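Local atomic coordinates of allantoicase (Saccharomyces cerevisiae, PDB entry 1O59), a protein that catalyses the hydrolysis of allantoate to (S)-ureidoglycolate and urea, a step that lets yeast use purines as secondary nitrogen sources. Residues S126-D132 / R145-E151; R266-E272 / R351-Y355. All coordinates share one frame; numbering follows the deposited sequence.

Overall arrangement
Interactions 1 and 2 come one after the other along the chain and lie in different allantoicase repeats: residues 126-132 and 145-151 in the first, residues 266-272 and 351-355 in the second. Their centres are 34 Å apart, and their nearest atoms are about 16 Å apart, so they do not touch. Each is an antiparallel strand pair with a classic bulge. Each half of the chain has one five-stranded and one six-stranded antiparallel sheet. Interaction 1 pairs strands 124-130 and 147-154 at the margin of a five-stranded sheet. Interaction 2 pairs strands 270-277 and 346-354 in a six-stranded one. The two are therefore not equivalent positions of the repeats.

Interaction 1. Residues S126-D132 / R145-E151; sequences SIEALYD and RWVEIVE
L130 lies over one face of the W146 indole, with CD2 3.8 Å from the centroid of the five-membered ring. This CH-pi contact lies 14° off the ring normal. CG of L130 stands between its backbone N and carbonyl carbon (chi1 75°), which lets the branch reach the ring. The CE3 corner of the indole presses on the backbone, 3.3 Å from A129 C. Replacing W146 by an alanine would probably leave L130 CD2 without its aromatic surface, open a gap beside the A129 backbone and cost K178 its cation-pi partner. L130 CD1 covers one face of the R145 guanidinium. At the edge of that group, R145 NH1 makes a salt bridge to D132 OD1 at 3.3 Å, and the carboxylate plane stands 81° from the guanidinium plane. R145 is also paired with D143.

A129 and V147 form an antiparallel hydrogen-bonded pair, with A129 N 2.7 Å from V147 O. E128 and E148 follow as a non-hydrogen-bonded pair. Next comes a classic beta bulge: I149 and V150 both face I127. I127 O accepts from I149 N at 2.8 Å and from V150 N at 3.0 Å. Within the bulge, the side chains of I127 and V150 lie side by side, CB to CB 3.9 Å. One water accepts from S126 OG and donates to E128 OE2 and E148 OE1, bridging the two carboxylates. S126 OG is also hydrogen-bonded to the hydroxyl of Y182. K178 and K180 form salt bridges with E128 and probably offset its charge.

Strand 124-130 runs between strands 147-154 and 176-182, and 147-154 is an outermost strand of this five-stranded sheet. I127 and A129 pack on I177, and I127 also reaches F190 and L192 of strand 186-196.

Interaction 2. Residues R266-E272 / R351-Y355; sequences RESSFIE and RVWGY
Y355 CG stands between its backbone N and carbonyl carbon (chi1 78°), which brings the phenol ring back against the CB atoms of S269 and F270. F270 CG lies opposite the backbone N (chi1 -174°), and its ring leads away. The touching is therefore done mainly by its CB, which is 3.4 Å from Y355 CE1. S269 CB meets CE2 of the same ring, 3.5 Å away. The R266 guanidinium reaches the terminal carboxylate.

R266 NE donates to Y355 OXT at 3.2 Å in a salt bridge, and the oxygen lies near the guanidinium plane. R266 NH2 adds a weak bond to the same oxygen. The other carboxylate oxygen takes two backbone donors. S269 N reaches Y355 O at 2.8 Å, nearly straight and on a lone pair. F270 N reaches Y355 O at 3.3 Å from above the carbonyl plane. S269 and F270 thus both face Y355, which makes a classic beta bulge. Y355 N returns a bond to F270 O at 3.1 Å. The terminal charge is shared between an arginine and two amides, which probably steadies the chain end.

Farther in, I271 and G354 form an antiparallel non-hydrogen-bonded pair. G354 has no side chain, and its CA comes close to F270 O. E272 N donates to W353 O at 2.7 Å. I271 CG2 and V352 CG1 make a looser apolar contact.

On its other side, strand 270-277 pairs with strand 323-331: I271 packs on I328, and E272 forms a salt bridge with R329. W353 makes a cation-pi contact with K273. Strand 346-354 continues the sheet to strands 208-209 and 246-247.

Interaction 1. Residues S126-D132 / R145-E151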
loop_
_atom_site.group_PDB
_atom_site.type_symbol
_atom_site.label_atom_id
_atom_site.label_comp_id
_atom_site.label_asym_id
_atom_site.label_seq_id
_atom_site.Cartn_x
_atom_site.Cartn_y
_atom_site.Cartn_z
ATOM N N SER A 126 -6.312 0.376 19.813
ATOM C CA SER A 126 -5.154 -0.510 19.890
ATOM C C SER A 126 -5.220 -1.478 18.685
ATOM O O SER A 126 -6.268 -1.623 18.032
ATOM C CB SER A 126 -5.030 -1.216 21.264
ATOM O OG SER A 126 -5.991 -2.238 21.482
ATOM N N ILE A 127 -4.064 -2.076 18.374
ATOM C CA ILE A 127 -3.954 -3.037 17.295
ATOM C C ILE A 127 -3.267 -4.317 17.740
ATOM O O ILE A 127 -2.235 -4.303 18.420
ATOM C CB ILE A 127 -3.222 -2.426 16.099
ATOM C CG1 ILE A 127 -3.817 -1.050 15.746
ATOM C CG2 ILE A 127 -3.336 -3.354 14.873
ATOM C CD1 ILE A 127 -2.950 -0.225 14.779
ATOM N N GLU A 128 -3.886 -5.429 17.341
ATOM C CA GLU A 128 -3.362 -6.785 17.539
ATOM C C GLU A 128 -3.227 -7.456 16.190
ATOM O O GLU A 128 -3.798 -6.992 15.181
ATOM C CB GLU A 128 -4.304 -7.591 18.402
ATOM C CG GLU A 128 -4.725 -6.873 19.683
ATOM C CD GLU A 128 -5.514 -7.748 20.652
ATOM O OE1 GLU A 128 -6.013 -8.815 20.259
ATOM O OE2 GLU A 128 -5.662 -7.351 21.828
ATOM N N ALA A 129 -2.437 -8.527 16.164
ATOM C CA ALA A 129 -2.223 -9.292 14.936
ATOM C C ALA A 129 -2.122 -10.769 15.221
ATOM O O ALA A 129 -1.855 -11.185 16.333
ATOM C CB ALA A 129 -0.976 -8.810 14.208
ATOM N N LEU A 130 -2.376 -11.566 14.198
ATOM C CA LEU A 130 -2.049 -12.982 14.267
ATOM C C LEU A 130 -1.535 -13.590 12.955
ATOM O O LEU A 130 -1.667 -13.026 11.862
ATOM C CB LEU A 130 -3.223 -13.793 14.854
ATOM C CG LEU A 130 -4.532 -14.166 14.130
ATOM C CD1 LEU A 130 -4.345 -15.103 12.901
ATOM C CD2 LEU A 130 -5.447 -14.838 15.163
ATOM N N TYR A 131 -0.946 -14.760 13.117
ATOM C CA TYR A 131 -0.402 -15.535 12.037
ATOM C C TYR A 131 -1.234 -16.806 11.852
ATOM O O TYR A 131 -1.252 -17.680 12.721
ATOM C CB TYR A 131 1.041 -15.929 12.341
ATOM C CG TYR A 131 1.650 -16.650 11.194
ATOM C CD1 TYR A 131 2.030 -15.952 10.068
ATOM C CD2 TYR A 131 1.815 -18.031 11.206
ATOM C CE1 TYR A 131 2.570 -16.588 8.980
ATOM C CE2 TYR A 131 2.368 -18.685 10.114
ATOM C CZ TYR A 131 2.737 -17.944 9.000
ATOM O OH TYR A 131 3.298 -18.515 7.891
ATOM N N ASP A 132 -1.904 -16.896 10.704
ATOM C CA ASP A 132 -2.716 -18.052 10.359
ATOM C C ASP A 132 -2.258 -18.670 9.042
ATOM O O ASP A 132 -1.932 -17.975 8.091
ATOM C CB ASP A 132 -4.170 -17.640 10.293
ATOM C CG ASP A 132 -5.060 -18.732 9.804
ATOM O OD1 ASP A 132 -4.997 -19.853 10.348
ATOM O OD2 ASP A 132 -5.867 -18.539 8.865
ATOM N N ARG A 145 -4.419 -16.693 19.330
ATOM C CA ARG A 145 -3.200 -16.284 18.634
ATOM C C ARG A 145 -3.076 -14.789 18.459
ATOM O O ARG A 145 -2.053 -14.321 17.961
ATOM C CB ARG A 145 -3.105 -16.965 17.276
ATOM C CG ARG A 145 -2.969 -18.474 17.382
ATOM C CD ARG A 145 -3.172 -19.225 16.081
ATOM N NE ARG A 145 -4.498 -18.966 15.525
ATOM C CZ ARG A 145 -4.846 -19.238 14.288
ATOM N NH1 ARG A 145 -3.982 -19.793 13.452
ATOM N NH2 ARG A 145 -6.066 -18.947 13.876
ATOM N N TRP A 146 -4.103 -14.036 18.853
ATOM C CA TRP A 146 -4.007 -12.576 18.838
ATOM C C TRP A 146 -2.909 -12.034 19.770
ATOM O O TRP A 146 -2.844 -12.360 20.956
ATOM C CB TRP A 146 -5.346 -11.920 19.174
ATOM C CG TRP A 146 -6.365 -12.052 18.103
ATOM C CD1 TRP A 146 -7.558 -12.739 18.167
ATOM C CD2 TRP A 146 -6.295 -11.499 16.786
ATOM N NE1 TRP A 146 -8.231 -12.619 16.975
ATOM C CE2 TRP A 146 -7.482 -11.865 16.110
ATOM C CE3 TRP A 146 -5.353 -10.722 16.103
ATOM C CZ2 TRP A 146 -7.736 -11.488 14.786
ATOM C CZ3 TRP A 146 -5.614 -10.343 14.799
ATOM C CH2 TRP A 146 -6.793 -10.729 14.151
ATOM N N VAL A 147 -2.082 -11.170 19.197
ATOM C CA VAL A 147 -0.945 -10.575 19.861
ATOM C C VAL A 147 -1.009 -9.081 19.651
ATOM O O VAL A 147 -1.039 -8.627 18.524
ATOM C CB VAL A 147 0.378 -11.085 19.233
ATOM C CG1 VAL A 147 1.575 -10.344 19.782
ATOM C CG2 VAL A 147 0.558 -12.556 19.516
ATOM N N GLU A 148 -0.995 -8.319 20.733
ATOM C CA GLU A 148 -0.945 -6.858 20.627
ATOM C C GLU A 148 0.377 -6.338 20.034
ATOM O O GLU A 148 1.470 -6.676 20.468
ATOM C CB GLU A 148 -1.171 -6.211 21.991
ATOM C CG GLU A 148 -1.302 -4.709 21.901
ATOM C CD GLU A 148 -1.347 -4.059 23.263
ATOM O OE1 GLU A 148 -2.463 -3.759 23.706
ATOM O OE2 GLU A 148 -0.270 -3.833 23.866
ATOM N N ILE A 149 0.255 -5.489 19.037
ATOM C CA ILE A 149 1.432 -4.936 18.376
ATOM C C ILE A 149 1.455 -3.401 18.416
ATOM O O ILE A 149 2.527 -2.793 18.279
ATOM C CB ILE A 149 1.531 -5.458 16.931
ATOM C CG1 ILE A 149 0.274 -5.156 16.153
ATOM C CG2 ILE A 149 1.802 -6.954 16.923
ATOM C CD1 ILE A 149 0.488 -5.269 14.696
ATOM N N VAL A 150 0.290 -2.788 18.637
ATOM C CA VAL A 150 0.231 -1.374 18.935
ATOM C C VAL A 150 -0.652 -1.148 20.131
ATOM O O VAL A 150 -1.860 -1.377 20.074
ATOM C CB VAL A 150 -0.272 -0.577 17.746
ATOM C CG1 VAL A 150 -0.338 0.908 18.090
ATOM C CG2 VAL A 150 0.629 -0.850 16.507
ATOM N N GLU A 151 -0.017 -0.709 21.213
ATOM C CA GLU A 151 -0.675 -0.397 22.470
ATOM C C GLU A 151 -1.699 0.719 22.311
ATOM O O GLU A 151 -1.630 1.524 21.388
ATOM C CB GLU A 151 0.360 0.025 23.525
ATOM C CG GLU A 151 0.882 1.453 23.305
ATOM C CD GLU A 151 2.325 1.682 23.772
ATOM O OE1 GLU A 151 2.565 2.055 24.983
ATOM O OE2 GLU A 151 3.223 1.500 22.884
HETATM O O HOH W 1 -4.685 -4.733 22.071
HETATM O O HOH W 2 -0.030 -15.683 16.034
#

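Interaction 2. Residues R266-E272 / R351-Y355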
loop_
_atom_site.group_PDB
_atom_site.type_symbol
_atom_site.label_atom_id
_atom_site.label_comp_id
_atom_site.label_asym_id
_atom_site.label_seq_id
_atom_site.Cartn_x
_atom_site.Cartn_y
_atom_site.Cartn_z
ATOM N N ARG A 266 13.624 -8.906 -4.378
ATOM C CA ARG A 266 14.854 -9.682 -4.289
ATOM C C ARG A 266 15.850 -9.027 -5.256
ATOM O O ARG A 266 15.456 -8.454 -6.258
ATOM C CB ARG A 266 14.569 -11.074 -4.843
ATOM C CG ARG A 266 15.004 -12.196 -4.040
ATOM C CD ARG A 266 15.644 -13.337 -4.830
ATOM N NE ARG A 266 14.914 -14.011 -5.930
ATOM C CZ ARG A 266 13.895 -14.879 -5.801
ATOM N NH1 ARG A 266 13.309 -15.116 -4.628
ATOM N NH2 ARG A 266 13.427 -15.478 -6.888
ATOM N N GLU A 267 17.138 -9.165 -5.017
ATOM C CA GLU A 267 18.128 -8.890 -6.074
ATOM C C GLU A 267 17.994 -9.958 -7.184
ATOM O O GLU A 267 18.020 -11.159 -6.918
ATOM C CB GLU A 267 19.545 -8.876 -5.481
ATOM C CG GLU A 267 20.678 -8.739 -6.497
ATOM C CD GLU A 267 22.032 -9.030 -5.892
ATOM O OE1 GLU A 267 22.276 -8.451 -4.809
ATOM O OE2 GLU A 267 22.824 -9.834 -6.474
ATOM N N SER A 268 17.840 -9.505 -8.426
ATOM C CA SER A 268 17.750 -10.397 -9.583
ATOM C C SER A 268 19.068 -11.134 -9.861
ATOM O O SER A 268 20.149 -10.686 -9.461
ATOM C CB SER A 268 17.369 -9.607 -10.834
ATOM O OG SER A 268 18.507 -8.982 -11.420
ATOM N N SER A 269 18.946 -12.284 -10.519
ATOM C CA SER A 269 20.065 -12.962 -11.178
ATOM C C SER A 269 19.804 -13.049 -12.684
ATOM O O SER A 269 20.731 -13.097 -13.484
ATOM C CB SER A 269 20.219 -14.361 -10.619
ATOM O OG SER A 269 19.841 -14.387 -9.254
ATOM N N PHE A 270 18.528 -13.080 -13.052
ATOM C CA PHE A 270 18.094 -13.102 -14.431
ATOM C C PHE A 270 16.833 -12.274 -14.577
ATOM O O PHE A 270 15.970 -12.304 -13.697
ATOM C CB PHE A 270 17.782 -14.533 -14.816
ATOM C CG PHE A 270 17.447 -14.721 -16.267
ATOM C CD1 PHE A 270 18.442 -14.619 -17.244
ATOM C CD2 PHE A 270 16.152 -15.056 -16.657
ATOM C CE1 PHE A 270 18.144 -14.829 -18.594
ATOM C CE2 PHE A 270 15.841 -15.270 -17.995
ATOM C CZ PHE A 270 16.837 -15.161 -18.972
ATOM N N ILE A 271 16.731 -11.537 -15.681
ATOM C CA ILE A 271 15.458 -10.894 -16.070
ATOM C C ILE A 271 14.963 -11.412 -17.403
ATOM O O ILE A 271 15.605 -11.243 -18.426
ATOM C CB ILE A 271 15.571 -9.369 -16.118
ATOM C CG1 ILE A 271 15.772 -8.824 -14.706
ATOM C CG2 ILE A 271 14.295 -8.770 -16.705
ATOM C CD1 ILE A 271 16.167 -7.383 -14.673
ATOM N N GLU A 272 13.794 -12.026 -17.362
ATOM C CA GLU A 272 13.187 -12.649 -18.526
ATOM C C GLU A 272 12.454 -11.643 -19.421
ATOM O O GLU A 272 12.556 -11.666 -20.637
ATOM C CB GLU A 272 12.177 -13.686 -18.035
ATOM C CG GLU A 272 12.236 -15.000 -18.785
ATOM C CD GLU A 272 11.168 -15.128 -19.842
ATOM O OE1 GLU A 272 9.953 -14.974 -19.481
ATOM O OE2 GLU A 272 11.579 -15.408 -21.015
ATOM N N ARG A 351 5.832 -4.877 -14.460
ATOM C CA ARG A 351 6.074 -6.254 -14.089
ATOM C C ARG A 351 7.458 -6.530 -14.538
ATOM O O ARG A 351 7.801 -6.175 -15.654
ATOM C CB ARG A 351 5.126 -7.241 -14.795
ATOM C CG ARG A 351 3.687 -6.835 -14.824
ATOM C CD ARG A 351 3.125 -6.576 -13.467
ATOM N NE ARG A 351 1.685 -6.595 -13.457
ATOM C CZ ARG A 351 0.937 -6.355 -12.394
ATOM N NH1 ARG A 351 1.502 -6.057 -11.225
ATOM N NH2 ARG A 351 -0.392 -6.418 -12.508
ATOM N N VAL A 352 8.237 -7.157 -13.673
ATOM C CA VAL A 352 9.606 -7.535 -13.968
ATOM C C VAL A 352 9.739 -9.010 -13.655
ATOM O O VAL A 352 10.002 -9.409 -12.509
ATOM C CB VAL A 352 10.606 -6.711 -13.133
ATOM C CG1 VAL A 352 12.014 -7.064 -13.490
ATOM C CG2 VAL A 352 10.357 -5.207 -13.346
ATOM N N TRP A 353 9.534 -9.821 -14.684
ATOM C CA TRP A 353 9.628 -11.263 -14.539
ATOM C C TRP A 353 11.063 -11.792 -14.679
ATOM O O TRP A 353 11.765 -11.490 -15.632
ATOM C CB TRP A 353 8.736 -11.943 -15.547
ATOM C CG TRP A 353 7.279 -11.827 -15.237
ATOM C CD1 TRP A 353 6.418 -10.908 -15.717
ATOM C CD2 TRP A 353 6.506 -12.712 -14.416
ATOM N NE1 TRP A 353 5.154 -11.140 -15.232
ATOM C CE2 TRP A 353 5.182 -12.260 -14.444
ATOM C CE3 TRP A 353 6.805 -13.841 -13.663
ATOM C CZ2 TRP A 353 4.168 -12.881 -13.737
ATOM C CZ3 TRP A 353 5.797 -14.457 -12.957
ATOM C CH2 TRP A 353 4.495 -13.981 -13.008
ATOM N N GLY A 354 11.462 -12.599 -13.706
ATOM C CA GLY A 354 12.799 -13.136 -13.621
ATOM C C GLY A 354 12.947 -13.896 -12.324
ATOM O O GLY A 354 11.966 -14.297 -11.713
ATOM N N TYR A 355 14.173 -14.059 -11.876
ATOM C CA TYR A 355 14.420 -14.761 -10.622
ATOM C C TYR A 355 15.689 -14.190 -10.006
ATOM O O TYR A 355 16.366 -13.365 -10.622
ATOM C CB TYR A 355 14.532 -16.282 -10.856
ATOM C CG TYR A 355 15.857 -16.733 -11.426
ATOM C CD1 TYR A 355 16.015 -17.076 -12.775
ATOM C CD2 TYR A 355 16.969 -16.831 -10.597
ATOM C CE1 TYR A 355 17.293 -17.505 -13.277
ATOM C CE2 TYR A 355 18.220 -17.251 -11.066
ATOM C CZ TYR A 355 18.399 -17.580 -12.391
ATOM O OH TYR A 355 19.689 -17.981 -12.723
ATOM O OXT TYR A 355 16.050 -14.573 -8.902
#